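Local coordinates for hypothetical protein SPy2152 (Streptococcus pyogenes, PDB 2FU2) that probably protects the streptococcal cell that makes it against a bacteriocin, as a small helical immunity protein of the EntA type, at residues 48-51 with 52-56; 64-67 with 68-71; 70-73 with 74-78. One frame throughout, in Å; residues are numbered along the deposited sequence.

Interaction 1: residues 48-51 with 52-56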
loop_
_atom_site.group_PDB
_atom_site.type_symbol
_atom_site.label_atom_id
_atom_site.label_comp_id
_atom_site.label_asym_id
_atom_site.label_seq_id
_atom_site.Cartn_x
_atom_site.Cartn_y
_atom_site.Cartn_z
ATOM N N THR A 48 5.861 -0.024 8.401
ATOM C CA THR A 48 6.663 -1.230 8.208
ATOM C C THR A 48 5.909 -2.295 7.502
ATOM O O THR A 48 6.474 -2.868 6.549
ATOM C CB THR A 48 7.169 -1.730 9.513
ATOM O OG1 THR A 48 8.194 -0.823 9.915
ATOM C CG2 THR A 48 7.848 -3.093 9.347
ATOM N N LYS A 49 4.639 -2.516 7.936
ATOM C CA LYS A 49 3.748 -3.469 7.325
ATOM C C LYS A 49 3.397 -3.118 5.888
ATOM O O LYS A 49 3.452 -3.973 5.030
ATOM C CB LYS A 49 2.478 -3.710 8.136
ATOM C CG LYS A 49 2.703 -4.193 9.544
ATOM C CD LYS A 49 1.367 -4.317 10.265
ATOM C CE LYS A 49 1.546 -4.587 11.775
ATOM N NZ LYS A 49 2.630 -5.602 12.144
ATOM N N ILE A 50 3.041 -1.883 5.602
ATOM C CA ILE A 50 2.761 -1.533 4.197
ATOM C C ILE A 50 4.034 -1.665 3.362
ATOM O O ILE A 50 4.043 -2.263 2.303
ATOM C CB ILE A 50 2.194 -0.099 4.075
ATOM C CG1 ILE A 50 0.806 0.065 4.776
ATOM C CG2 ILE A 50 2.126 0.366 2.549
ATOM C CD1 ILE A 50 0.509 1.508 5.362
ATOM N N ASP A 51 5.135 -1.149 3.867
ATOM C CA ASP A 51 6.423 -1.323 3.178
ATOM C C ASP A 51 6.691 -2.792 2.769
ATOM O O ASP A 51 6.965 -3.054 1.571
ATOM C CB ASP A 51 7.569 -0.756 4.008
ATOM C CG ASP A 51 8.823 -0.564 3.206
ATOM O OD1 ASP A 51 8.754 -0.088 2.073
ATOM O OD2 ASP A 51 9.901 -0.893 3.708
ATOM N N SER A 52 6.566 -3.711 3.736
ATOM C CA SER A 52 6.789 -5.115 3.497
ATOM C C SER A 52 5.834 -5.629 2.433
ATOM O O SER A 52 6.275 -6.388 1.557
ATOM C CB SER A 52 6.585 -5.950 4.761
ATOM O OG SER A 52 7.559 -5.640 5.773
ATOM N N LEU A 53 4.544 -5.251 2.525
ATOM C CA LEU A 53 3.555 -5.726 1.551
ATOM C C LEU A 53 3.864 -5.192 0.117
ATOM O O LEU A 53 3.872 -5.957 -0.852
ATOM C CB LEU A 53 2.122 -5.382 2.011
ATOM C CG LEU A 53 0.979 -5.771 1.089
ATOM C CD1 LEU A 53 0.830 -7.282 1.072
ATOM C CD2 LEU A 53 -0.341 -5.120 1.458
ATOM N N ILE A 54 4.199 -3.907 -0.000
ATOM C CA ILE A 54 4.520 -3.313 -1.294
ATOM C C ILE A 54 5.849 -3.814 -1.842
ATOM O O ILE A 54 5.933 -4.139 -3.031
ATOM C CB ILE A 54 4.451 -1.746 -1.261
ATOM C CG1 ILE A 54 3.069 -1.268 -0.802
ATOM C CG2 ILE A 54 4.674 -1.194 -2.651
ATOM C CD1 ILE A 54 1.917 -1.650 -1.815
ATOM N N ASN A 55 6.874 -3.940 -1.002
ATOM C CA ASN A 55 8.101 -4.640 -1.477
ATOM C C ASN A 55 7.780 -6.001 -2.083
ATOM O O ASN A 55 8.269 -6.315 -3.184
ATOM C CB ASN A 55 9.142 -4.802 -0.386
ATOM C CG ASN A 55 9.639 -3.499 0.088
ATOM O OD1 ASN A 55 9.421 -2.468 -0.562
ATOM N ND2 ASN A 55 10.321 -3.504 1.211
ATOM N N GLN A 56 6.956 -6.784 -1.356
ATOM C CA GLN A 56 6.551 -8.107 -1.744
ATOM C C GLN A 56 5.825 -8.042 -3.080
ATOM O O GLN A 56 6.101 -8.832 -3.964
ATOM C CB GLN A 56 5.650 -8.691 -0.672
ATOM C CG GLN A 56 4.671 -9.772 -1.163
ATOM C CD GLN A 56 3.939 -10.503 -0.024
ATOM O OE1 GLN A 56 3.461 -9.889 0.937
ATOM N NE2 GLN A 56 3.841 -11.802 -0.136
HETATM O O HOH W 1 7.754 -0.362 -0.446
HETATM O O HOH W 2 9.865 -3.761 5.653
#
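Asp51 OD1 is held from two directions, by a water and by the ammonium of Lys77 on helix 67-78, and Asn55 OD1, one helical turn on, has the same two neighbours. The water lies 2.7 Å from Asp51 OD1 and from Asn55 OD1 and is placed to donate to either. Lys77 NZ makes a salt bridge to Asp51 OD1 and probably a hydrogen bond to Asn55 OD1. Asp51 (chi1 -164°) stands out from the side of the helix, and Asn55, its CG anti to its carbonyl carbon, leans back toward it, the carboxylate and amide planes 76° apart.

This is an i to i+4 pairing on helix 44-60 of a small all-helical protein, and the backbone bond from Asn55 N to Asp51 O, 2.7 Å long and nearly straight, keeps the pair in step. On the inner side of the helix Ile50 CG2 lies beside Ile54 CG1 at 3.8 Å, the two branched chains pointing the same way, toward Val76 and Leu72 of helix 67-78. Leu53 serves another interface, packing on helix 24-40. Small and polar, Ser52 suits the solvent side, where OG meets a second water at 3.0 Å.

Interaction 2: residues 64-67 with 68-71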
loop_
_atom_site.group_PDB
_atom_site.type_symbol
_atom_site.label_atom_id
_atom_site.label_comp_id
_atom_site.label_asym_id
_atom_site.label_seq_id
_atom_site.Cartn_x
_atom_site.Cartn_y
_atom_site.Cartn_z
ATOM N N ASP A 64 7.273 -4.880 -12.430
ATOM C CA ASP A 64 6.175 -4.577 -13.351
ATOM C C ASP A 64 4.920 -4.337 -12.509
ATOM O O ASP A 64 4.127 -5.252 -12.251
ATOM C CB ASP A 64 5.969 -5.737 -14.363
ATOM C CG ASP A 64 4.969 -5.402 -15.457
ATOM O OD1 ASP A 64 4.463 -4.236 -15.502
ATOM O OD2 ASP A 64 4.692 -6.321 -16.279
ATOM N N ALA A 65 4.767 -3.097 -12.058
ATOM C CA ALA A 65 3.671 -2.690 -11.170
ATOM C C ALA A 65 3.256 -1.293 -11.643
ATOM O O ALA A 65 4.108 -0.523 -12.141
ATOM C CB ALA A 65 4.141 -2.653 -9.722
ATOM N N PRO A 66 1.953 -0.970 -11.517
ATOM C CA PRO A 66 1.418 0.340 -11.905
ATOM C C PRO A 66 2.096 1.478 -11.105
ATOM O O PRO A 66 2.625 1.221 -9.995
ATOM C CB PRO A 66 -0.050 0.214 -11.535
ATOM C CG PRO A 66 -0.314 -1.258 -11.490
ATOM C CD PRO A 66 0.913 -1.873 -10.989
ATOM N N LYS A 67 2.072 2.704 -11.642
ATOM C CA LYS A 67 2.705 3.848 -11.004
ATOM C C LYS A 67 2.286 3.977 -9.539
ATOM O O LYS A 67 3.122 4.271 -8.674
ATOM C CB LYS A 67 2.417 5.165 -11.773
ATOM C CG LYS A 67 3.053 6.492 -11.171
ATOM C CD LYS A 67 3.329 7.690 -12.162
ATOM C CE LYS A 67 2.082 8.141 -13.047
ATOM N NZ LYS A 67 2.124 9.429 -13.967
ATOM N N SER A 68 0.992 3.746 -9.268
ATOM C CA SER A 68 0.455 3.966 -7.920
ATOM C C SER A 68 1.174 3.136 -6.863
ATOM O O SER A 68 1.329 3.546 -5.724
ATOM C CB SER A 68 -1.049 3.687 -7.885
ATOM O OG SER A 68 -1.340 2.352 -8.245
ATOM N N ILE A 69 1.642 1.978 -7.260
ATOM C CA ILE A 69 2.355 1.051 -6.361
ATOM C C ILE A 69 3.693 1.656 -6.008
ATOM O O ILE A 69 4.083 1.731 -4.838
ATOM C CB ILE A 69 2.474 -0.314 -7.027
ATOM C CG1 ILE A 69 1.049 -0.880 -7.230
ATOM C CG2 ILE A 69 3.419 -1.270 -6.236
ATOM C CD1 ILE A 69 0.765 -2.238 -6.602
ATOM N N PHE A 70 4.364 2.162 -7.017
ATOM C CA PHE A 70 5.611 2.865 -6.772
ATOM C C PHE A 70 5.431 4.159 -6.007
ATOM O O PHE A 70 6.293 4.509 -5.178
ATOM C CB PHE A 70 6.344 3.110 -8.073
ATOM C CG PHE A 70 6.980 1.853 -8.660
ATOM C CD1 PHE A 70 8.065 1.226 -8.020
ATOM C CD2 PHE A 70 6.484 1.293 -9.854
ATOM C CE1 PHE A 70 8.663 0.041 -8.590
ATOM C CE2 PHE A 70 7.071 0.156 -10.434
ATOM C CZ PHE A 70 8.149 -0.480 -9.810
ATOM N N ASP A 71 4.345 4.887 -6.305
ATOM C CA ASP A 71 3.995 6.064 -5.564
ATOM C C ASP A 71 3.802 5.814 -4.044
ATOM O O ASP A 71 4.492 6.413 -3.217
ATOM C CB ASP A 71 2.714 6.670 -6.137
ATOM C CG ASP A 71 2.931 7.394 -7.455
ATOM O OD1 ASP A 71 4.080 7.563 -7.937
ATOM O OD2 ASP A 71 1.895 7.785 -8.027
#
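Ala65 CB rests against Ile69 CG2 at 3.8 Å, the first of several apolar touches by which the chain entering helix 67-78 leans on the first turn of that helix. Ile69 uses both its branches. With CG1 beside the backbone N and CG2 anti to it (chi1 -63°), CG2 is left for the alanine methyl while CG1 lies alongside the proline ring, 3.9 Å from Pro66 CD. A branched aliphatic chain suits this place, because beyond the loop it also packs on Val14, Ile20, Ile54, Tyr57 and Ile58. Phe70 turns its ring back along the chain, with CE2 at 3.5 Å from Ala65 O; this carbonyl oxygen sits at the ring edge, near its plane, where the slightly positive ring hydrogens point.

Pro66 occupies the N-cap position of the helix. Proline is well placed at a helix start, where its missing N-H costs no helical bond, and its carbonyl oxygen, Pro66 O, receives Ile69 N at 3.0 Å. That bond is bent, at 141°, and the donor stands well above the carbonyl plane. The hydroxyl of Ser68, buried beside the proline, is hydrogen-bonded to Glu17.

One turn on, Asp71 N meets Lys67 O at 2.7 Å in a much straighter bond. Beside this bond the two side chains run at a slant to each other: Lys67 CG is 3.6 Å from Asp71 OD1, so the carboxylate meets the aliphatic root of the lysine. The lysine chain then bends at chi3 (53°), and Lys67 NZ remains 6.2 Å from Asp71 OD2, too far for a salt bridge, although the opposite charges may still attract weakly.

Interaction 3: residues 70-73 with 74-78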
loop_
_atom_site.group_PDB
_atom_site.type_symbol
_atom_site.label_atom_id
_atom_site.label_comp_id
_atom_site.label_asym_id
_atom_site.label_seq_id
_atom_site.Cartn_x
_atom_site.Cartn_y
_atom_site.Cartn_z
ATOM N N PHE A 70 4.364 2.162 -7.017
ATOM C CA PHE A 70 5.611 2.865 -6.772
ATOM C C PHE A 70 5.431 4.159 -6.007
ATOM O O PHE A 70 6.293 4.509 -5.178
ATOM C CB PHE A 70 6.344 3.110 -8.073
ATOM C CG PHE A 70 6.980 1.853 -8.660
ATOM C CD1 PHE A 70 8.065 1.226 -8.020
ATOM C CD2 PHE A 70 6.484 1.293 -9.854
ATOM C CE1 PHE A 70 8.663 0.041 -8.590
ATOM C CE2 PHE A 70 7.071 0.156 -10.434
ATOM C CZ PHE A 70 8.149 -0.480 -9.810
ATOM N N ASP A 71 4.345 4.887 -6.305
ATOM C CA ASP A 71 3.995 6.064 -5.564
ATOM C C ASP A 71 3.802 5.814 -4.044
ATOM O O ASP A 71 4.492 6.413 -3.217
ATOM C CB ASP A 71 2.714 6.670 -6.137
ATOM C CG ASP A 71 2.931 7.394 -7.455
ATOM O OD1 ASP A 71 4.080 7.563 -7.937
ATOM O OD2 ASP A 71 1.895 7.785 -8.027
ATOM N N LEU A 72 2.848 4.948 -3.692
ATOM C CA LEU A 72 2.726 4.396 -2.356
ATOM C C LEU A 72 4.044 3.911 -1.775
ATOM O O LEU A 72 4.428 4.268 -0.653
ATOM C CB LEU A 72 1.727 3.214 -2.340
ATOM C CG LEU A 72 1.510 2.537 -0.999
ATOM C CD1 LEU A 72 1.163 3.562 0.148
ATOM C CD2 LEU A 72 0.378 1.518 -1.144
ATOM N N SER A 73 4.730 3.072 -2.486
ATOM C CA SER A 73 6.038 2.596 -1.953
ATOM C C SER A 73 6.928 3.760 -1.497
ATOM O O SER A 73 7.497 3.712 -0.429
ATOM C CB SER A 73 6.803 1.829 -3.015
ATOM O OG SER A 73 8.030 1.371 -2.495
ATOM N N ARG A 74 7.007 4.815 -2.337
ATOM C CA ARG A 74 7.814 5.953 -2.095
ATOM C C ARG A 74 7.423 6.669 -0.790
ATOM O O ARG A 74 8.274 7.026 0.047
ATOM C CB ARG A 74 7.687 6.899 -3.290
ATOM C CG ARG A 74 8.398 8.180 -3.053
ATOM C CD ARG A 74 7.761 9.345 -3.699
ATOM N NE ARG A 74 8.600 10.497 -3.414
ATOM C CZ ARG A 74 8.565 11.618 -4.116
ATOM N NH1 ARG A 74 7.724 11.714 -5.141
ATOM N NH2 ARG A 74 9.370 12.621 -3.805
ATOM N N LEU A 75 6.123 6.885 -0.644
ATOM C CA LEU A 75 5.587 7.532 0.507
ATOM C C LEU A 75 5.882 6.826 1.835
ATOM O O LEU A 75 6.213 7.502 2.812
ATOM C CB LEU A 75 4.063 7.747 0.344
ATOM C CG LEU A 75 3.619 8.700 -0.770
ATOM C CD1 LEU A 75 2.127 8.992 -0.669
ATOM C CD2 LEU A 75 4.376 10.017 -0.686
ATOM N N VAL A 76 5.680 5.510 1.913
ATOM C CA VAL A 76 5.914 4.804 3.169
ATOM C C VAL A 76 7.394 4.603 3.379
ATOM O O VAL A 76 7.828 4.520 4.546
ATOM C CB VAL A 76 5.159 3.416 3.330
ATOM C CG1 VAL A 76 3.715 3.636 3.298
ATOM C CG2 VAL A 76 5.509 2.515 2.227
ATOM N N LYS A 77 8.188 4.541 2.302
ATOM C CA LYS A 77 9.672 4.583 2.517
ATOM C C LYS A 77 10.172 5.877 3.188
ATOM O O LYS A 77 11.049 5.835 4.031
ATOM C CB LYS A 77 10.490 4.204 1.271
ATOM C CG LYS A 77 10.592 2.640 1.054
ATOM C CD LYS A 77 11.192 2.196 -0.323
ATOM C CE LYS A 77 10.752 0.769 -0.691
ATOM N NZ LYS A 77 11.018 -0.173 0.449
ATOM N N THR A 78 9.597 7.018 2.824
ATOM C CA THR A 78 9.933 8.300 3.462
ATOM C C THR A 78 9.694 8.277 4.997
ATOM O O THR A 78 10.628 8.539 5.750
ATOM C CB THR A 78 9.173 9.436 2.750
ATOM O OG1 THR A 78 9.427 9.328 1.349
ATOM C CG2 THR A 78 9.630 10.803 3.216
#
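Ser73 OG touches Lys77 CE at 3.3 Å, the closest approach of two side chains in this part of helix 67-78. The serine hydroxyl is anti to its own backbone N (chi1 -179°), which stands it out from the helix, where the lysine chain, running back a turn, passes it with its methylene groups: Lys77 CG lies 3.6 Å from Ser73 O and Lys77 CD 3.9 Å from Ser73 OG. A small residue suits this place, since Ser73 is buried against Ile54 while a long chain runs across it. Deeper in, Leu72 CD1 reaches Val76 CG1 at 4.1 Å, a loose apolar touch made at an angle. Val76 sets its other methyl, CG2, close to the backbone, 3.5 Å from Leu72 O.

Backbone bonds hold these pairs four residues apart. Lys77 N is 2.9 Å from Ser73 O, and Val76 N binds Leu72 O almost straight, at 168°. Farther along, Arg74 O is gripped twice by Thr78, whose backbone N and OG1 (2.9 Å) arrive from opposite faces of the carbonyl plane; a threonine near the end of a helix can thus fold its hydroxyl back onto the preceding turn.

In the next shell, the lysine ammonium is held by helix 44-60, which probably guides the chain over the serine. Leu72 and Leu75 pack on helix 4-15, and Val76 meets Ile50. Such division of an amphipathic helix, aliphatic residues inward, polar and charged ones at the margins and outer side, is characteristic of helical bundles; here helices 44-60 and 67-78 run roughly antiparallel.

In the fold
Interactions 1 and 3 lie on consecutive helices, 44-60 and 67-78, and meet directly: the isoleucines of one face the leucine and valine of the other, and at the margin of this apolar seam a salt bridge, Lys77 NZ to Asp51 OD1 at 2.8 Å, joins them. Each therefore combines buried aliphatic packing with a polar edge. Interaction 2, about 13 Å from interaction 1 and 10 Å from interaction 3 between centres, sits where the intervening loop becomes helix 67-78. It shares Phe70 and Asp71 with interaction 3, but its backbone bonding is just starting, and loop residues do much of its packing. Its acid and lysine touch without pairing, unlike those that link the other two.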